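Local structure of arginyl-trna synthetase (Thermus thermophilus, 1IQ0) at residues Tyr501-Phe512 with Tyr531-Tyr542. The protein probably joins L-arginine to its cognate tRNA at the expense of ATP, as a monomeric class I aminoacyl-tRNA synthetase. Numbering follows the deposited sequence.
Sequences YERALALDLLDF and YLLDLAASWNAY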
loop_
_atom_site.group_PDB
_atom_site.type_symbol
_atom_site.label_atom_id
_atom_site.label_comp_id
_atom_site.label_asym_id
_atom_site.label_seq_id
_atom_site.Cartn_x
_atom_site.Cartn_y
_atom_site.Cartn_z
ATOM N N TYR A 501 -8.047 27.103 19.503
ATOM C CA TYR A 501 -8.717 25.952 18.888
ATOM C C TYR A 501 -8.395 25.886 17.400
ATOM O O TYR A 501 -8.148 24.805 16.863
ATOM C CB TYR A 501 -10.238 26.035 19.042
ATOM C CG TYR A 501 -10.756 25.787 20.442
ATOM C CD1 TYR A 501 -11.150 26.847 21.258
ATOM C CD2 TYR A 501 -10.873 24.489 20.943
ATOM C CE1 TYR A 501 -11.655 26.620 22.543
ATOM C CE2 TYR A 501 -11.377 24.252 22.224
ATOM C CZ TYR A 501 -11.768 25.326 23.016
ATOM O OH TYR A 501 -12.277 25.094 24.272
ATOM N N GLU A 502 -8.427 27.035 16.727
ATOM C CA GLU A 502 -8.116 27.079 15.302
ATOM C C GLU A 502 -6.642 26.723 15.097
ATOM O O GLU A 502 -6.301 25.956 14.200
ATOM C CB GLU A 502 -8.369 28.478 14.721
ATOM C CG GLU A 502 -9.821 28.789 14.399
ATOM C CD GLU A 502 -10.696 28.804 15.630
ATOM O OE1 GLU A 502 -11.644 27.993 15.679
ATOM O OE2 GLU A 502 -10.434 29.624 16.548
ATOM N N ARG A 503 -5.782 27.284 15.941
ATOM C CA ARG A 503 -4.346 27.048 15.839
ATOM C C ARG A 503 -3.987 25.578 16.003
ATOM O O ARG A 503 -3.271 25.013 15.181
ATOM C CB ARG A 503 -3.599 27.882 16.885
ATOM C CG ARG A 503 -2.082 27.756 16.795
ATOM C CD ARG A 503 -1.375 28.496 17.921
ATOM N NE ARG A 503 0.029 28.099 18.026
ATOM C CZ ARG A 503 0.976 28.450 17.164
ATOM N NH1 ARG A 503 0.675 29.219 16.127
ATOM N NH2 ARG A 503 2.220 28.027 17.331
ATOM N N ALA A 504 -4.487 24.962 17.070
ATOM C CA ALA A 504 -4.215 23.555 17.343
ATOM C C ALA A 504 -4.664 22.658 16.189
ATOM O O ALA A 504 -3.945 21.746 15.795
ATOM C CB ALA A 504 -4.909 23.128 18.643
ATOM N N LEU A 505 -5.852 22.909 15.650
ATOM C CA LEU A 505 -6.354 22.104 14.543
ATOM C C LEU A 505 -5.542 22.336 13.268
ATOM O O LEU A 505 -5.202 21.395 12.560
ATOM C CB LEU A 505 -7.826 22.418 14.269
ATOM C CG LEU A 505 -8.449 21.686 13.073
ATOM C CD1 LEU A 505 -8.290 20.170 13.242
ATOM C CD2 LEU A 505 -9.916 22.052 12.967
ATOM N N ALA A 506 -5.243 23.597 12.976
ATOM C CA ALA A 506 -4.465 23.934 11.794
ATOM C C ALA A 506 -3.114 23.209 11.832
ATOM O O ALA A 506 -2.645 22.698 10.816
ATOM C CB ALA A 506 -4.255 25.439 11.731
ATOM N N LEU A 507 -2.504 23.158 13.016
ATOM C CA LEU A 507 -1.215 22.499 13.188
ATOM C C LEU A 507 -1.288 21.007 12.846
ATOM O O LEU A 507 -0.369 20.465 12.222
ATOM C CB LEU A 507 -0.716 22.698 14.616
ATOM C CG LEU A 507 0.712 22.292 14.981
ATOM C CD1 LEU A 507 1.725 22.870 13.991
ATOM C CD2 LEU A 507 0.994 22.797 16.399
ATOM N N ASP A 508 -2.368 20.333 13.241
ATOM C CA ASP A 508 -2.485 18.915 12.901
ATOM C C ASP A 508 -2.593 18.767 11.389
ATOM O O ASP A 508 -2.127 17.783 10.818
ATOM C CB ASP A 508 -3.693 18.283 13.581
ATOM C CG ASP A 508 -3.487 18.123 15.067
ATOM O OD1 ASP A 508 -2.326 17.901 15.470
ATOM O OD2 ASP A 508 -4.473 18.214 15.823
ATOM N N LEU A 509 -3.196 19.761 10.742
ATOM C CA LEU A 509 -3.334 19.742 9.294
ATOM C C LEU A 509 -1.975 19.883 8.593
ATOM O O LEU A 509 -1.799 19.403 7.471
ATOM C CB LEU A 509 -4.270 20.863 8.846
ATOM C CG LEU A 509 -5.762 20.556 9.007
ATOM C CD1 LEU A 509 -6.583 21.830 8.837
ATOM C CD2 LEU A 509 -6.168 19.508 7.976
ATOM N N LEU A 510 -1.021 20.531 9.255
ATOM C CA LEU A 510 0.301 20.731 8.673
ATOM C C LEU A 510 1.129 19.447 8.639
ATOM O O LEU A 510 2.185 19.416 8.014
ATOM C CB LEU A 510 1.089 21.805 9.436
ATOM C CG LEU A 510 0.567 23.248 9.491
ATOM C CD1 LEU A 510 1.709 24.162 9.901
ATOM C CD2 LEU A 510 0.037 23.685 8.150
ATOM N N ASP A 511 0.645 18.400 9.299
ATOM C CA ASP A 511 1.358 17.127 9.337
ATOM C C ASP A 511 0.924 16.137 8.265
ATOM O O ASP A 511 1.507 15.063 8.140
ATOM C CB ASP A 511 1.197 16.466 10.706
ATOM C CG ASP A 511 1.819 17.274 11.811
ATOM O OD1 ASP A 511 2.863 17.909 11.562
ATOM O OD2 ASP A 511 1.281 17.267 12.933
ATOM N N PHE A 512 -0.093 16.496 7.493
ATOM C CA PHE A 512 -0.608 15.615 6.453
ATOM C C PHE A 512 0.397 15.204 5.371
ATOM O O PHE A 512 0.543 14.019 5.064
ATOM C CB PHE A 512 -1.810 16.259 5.776
ATOM C CG PHE A 512 -2.299 15.503 4.573
ATOM C CD1 PHE A 512 -2.825 14.223 4.708
ATOM C CD2 PHE A 512 -2.215 16.065 3.302
ATOM C CE1 PHE A 512 -3.263 13.514 3.597
ATOM C CE2 PHE A 512 -2.649 15.362 2.181
ATOM C CZ PHE A 512 -3.174 14.084 2.330
ATOM N N TYR A 531 -2.290 8.698 10.812
ATOM C CA TYR A 531 -2.431 10.149 10.762
ATOM C C TYR A 531 -3.905 10.537 10.616
ATOM O O TYR A 531 -4.364 11.507 11.222
ATOM C CB TYR A 531 -1.669 10.753 9.578
ATOM C CG TYR A 531 -2.029 12.209 9.359
ATOM C CD1 TYR A 531 -1.569 13.201 10.232
ATOM C CD2 TYR A 531 -2.892 12.592 8.328
ATOM C CE1 TYR A 531 -1.963 14.541 10.083
ATOM C CE2 TYR A 531 -3.293 13.931 8.173
ATOM C CZ TYR A 531 -2.823 14.896 9.058
ATOM O OH TYR A 531 -3.211 16.215 8.925
ATOM N N LEU A 532 -4.635 9.787 9.798
ATOM C CA LEU A 532 -6.045 10.083 9.572
ATOM C C LEU A 532 -6.876 9.886 10.834
ATOM O O LEU A 532 -7.829 10.622 11.069
ATOM C CB LEU A 532 -6.592 9.229 8.426
ATOM C CG LEU A 532 -6.000 9.546 7.045
ATOM C CD1 LEU A 532 -6.668 8.664 5.995
ATOM C CD2 LEU A 532 -6.209 11.021 6.706
ATOM N N LEU A 533 -6.518 8.892 11.643
ATOM C CA LEU A 533 -7.224 8.652 12.895
ATOM C C LEU A 533 -6.981 9.856 13.800
ATOM O O LEU A 533 -7.915 10.387 14.403
ATOM C CB LEU A 533 -6.706 7.383 13.581
ATOM C CG LEU A 533 -7.244 6.054 13.042
ATOM C CD1 LEU A 533 -6.603 4.885 13.782
ATOM C CD2 LEU A 533 -8.756 6.019 13.223
ATOM N N ASP A 534 -5.721 10.283 13.885
ATOM C CA ASP A 534 -5.363 11.427 14.712
ATOM C C ASP A 534 -6.051 12.715 14.253
ATOM O O ASP A 534 -6.515 13.502 15.074
ATOM C CB ASP A 534 -3.845 11.638 14.712
ATOM C CG ASP A 534 -3.088 10.473 15.338
ATOM O OD1 ASP A 534 -3.671 9.756 16.177
ATOM O OD2 ASP A 534 -1.900 10.285 15.010
ATOM N N LEU A 535 -6.113 12.934 12.943
ATOM C CA LEU A 535 -6.737 14.141 12.427
ATOM C C LEU A 535 -8.240 14.117 12.688
ATOM O O LEU A 535 -8.832 15.136 13.051
ATOM C CB LEU A 535 -6.471 14.296 10.930
ATOM C CG LEU A 535 -7.001 15.613 10.339
ATOM C CD1 LEU A 535 -6.336 16.817 11.046
ATOM C CD2 LEU A 535 -6.720 15.648 8.849
ATOM N N ALA A 536 -8.854 12.952 12.510
ATOM C CA ALA A 536 -10.280 12.821 12.742
ATOM C C ALA A 536 -10.569 13.047 14.225
ATOM O O ALA A 536 -11.596 13.632 14.581
ATOM C CB ALA A 536 -10.761 11.445 12.305
ATOM N N ALA A 537 -9.659 12.598 15.084
ATOM C CA ALA A 537 -9.818 12.775 16.528
ATOM C C ALA A 537 -9.701 14.259 16.874
ATOM O O ALA A 537 -10.424 14.769 17.734
ATOM C CB ALA A 537 -8.746 11.979 17.291
ATOM N N SER A 538 -8.770 14.938 16.207
ATOM C CA SER A 538 -8.543 16.365 16.419
ATOM C C SER A 538 -9.768 17.153 15.949
ATOM O O SER A 538 -10.195 18.107 16.597
ATOM C CB SER A 538 -7.302 16.811 15.643
ATOM O OG SER A 538 -7.074 18.201 15.785
ATOM N N TRP A 539 -10.326 16.755 14.812
ATOM C CA TRP A 539 -11.512 17.416 14.287
ATOM C C TRP A 539 -12.696 17.234 15.245
ATOM O O TRP A 539 -13.425 18.178 15.522
ATOM C CB TRP A 539 -11.866 16.854 12.910
ATOM C CG TRP A 539 -13.283 17.100 12.509
ATOM C CD1 TRP A 539 -14.274 16.167 12.395
ATOM C CD2 TRP A 539 -13.885 18.364 12.207
ATOM N NE1 TRP A 539 -15.458 16.769 12.041
ATOM C CE2 TRP A 539 -15.249 18.119 11.920
ATOM C CE3 TRP A 539 -13.408 19.677 12.154
ATOM C CZ2 TRP A 539 -16.143 19.144 11.584
ATOM C CZ3 TRP A 539 -14.301 20.702 11.817
ATOM C CH2 TRP A 539 -15.651 20.424 11.538
ATOM N N ASN A 540 -12.879 16.023 15.754
ATOM C CA ASN A 540 -13.972 15.763 16.680
ATOM C C ASN A 540 -13.866 16.544 17.994
ATOM O O ASN A 540 -14.862 17.090 18.470
ATOM C CB ASN A 540 -14.083 14.260 16.961
ATOM C CG ASN A 540 -14.754 13.512 15.823
ATOM O OD1 ASN A 540 -15.715 14.001 15.232
ATOM N ND2 ASN A 540 -14.262 12.326 15.519
ATOM N N ALA A 541 -12.672 16.597 18.577
ATOM C CA ALA A 541 -12.468 17.333 19.820
ATOM C C ALA A 541 -12.739 18.815 19.545
ATOM O O ALA A 541 -13.324 19.520 20.364
ATOM C CB ALA A 541 -11.032 17.146 20.319
ATOM N N TYR A 542 -12.302 19.273 18.380
ATOM C CA TYR A 542 -12.496 20.654 17.969
ATOM C C TYR A 542 -13.998 20.940 17.837
ATOM O O TYR A 542 -14.505 21.911 18.392
ATOM C CB TYR A 542 -11.796 20.886 16.628
ATOM C CG TYR A 542 -12.000 22.255 16.019
ATOM C CD1 TYR A 542 -11.326 23.375 16.520
ATOM C CD2 TYR A 542 -12.838 22.426 14.914
ATOM C CE1 TYR A 542 -11.475 24.624 15.933
ATOM C CE2 TYR A 542 -12.996 23.672 14.320
ATOM C CZ TYR A 542 -12.308 24.769 14.835
ATOM O OH TYR A 542 -12.443 26.001 14.235
#
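Tyr501 faces Tyr542 and Leu505 faces Ser538 across two nearly antiparallel helices, 501-509 and 531-542, whose axes run at 167° and approach to 9.9 Å. Between them Leu505 presents a different branch to each neighbour: CD2 sits over one face of the Tyr542 ring, 3.6 Å from its centroid and 15° off the normal, a CH-pi contact, whereas CD1 reaches Ser538 OG. With CG anti to the backbone N (chi1 176°), the Tyr542 ring extends across the interface, and its OH donates to the anti lone pair of Glu502 OE1 at 2.6 Å. Arg566 of helix 562-583 forms a salt bridge with that same oxygen, and Glu502 OE2 bonds to Thr499. Midway, Ser538 OG donates to the anti lone pair of Asp508 OD2 at 2.6 Å, while Asp508 OD1 pairs with Arg27 from the N-terminal region. Near the type I turn from Leu509 to Phe512, Tyr531 OH donates to the Asp508 carbonyl O at 2.7 Å; Asp511 N reaches this oxygen from the opposite face of its plane. Phe512 CA packs over the Tyr531 ring, 3.9 Å from its centroid. Leu509 CD2 meets Leu535 CD2 at 4.0 Å in the apolar layer. Within the helical DALR anticodon-binding domain, three hydroxyl donors, one toward each end of the paired segments and one midway, thus tie the two together, and the Arg566 salt bridge, with the Tyr542 hydroxyl on the same oxygen, would be expected to favour a charged Glu502.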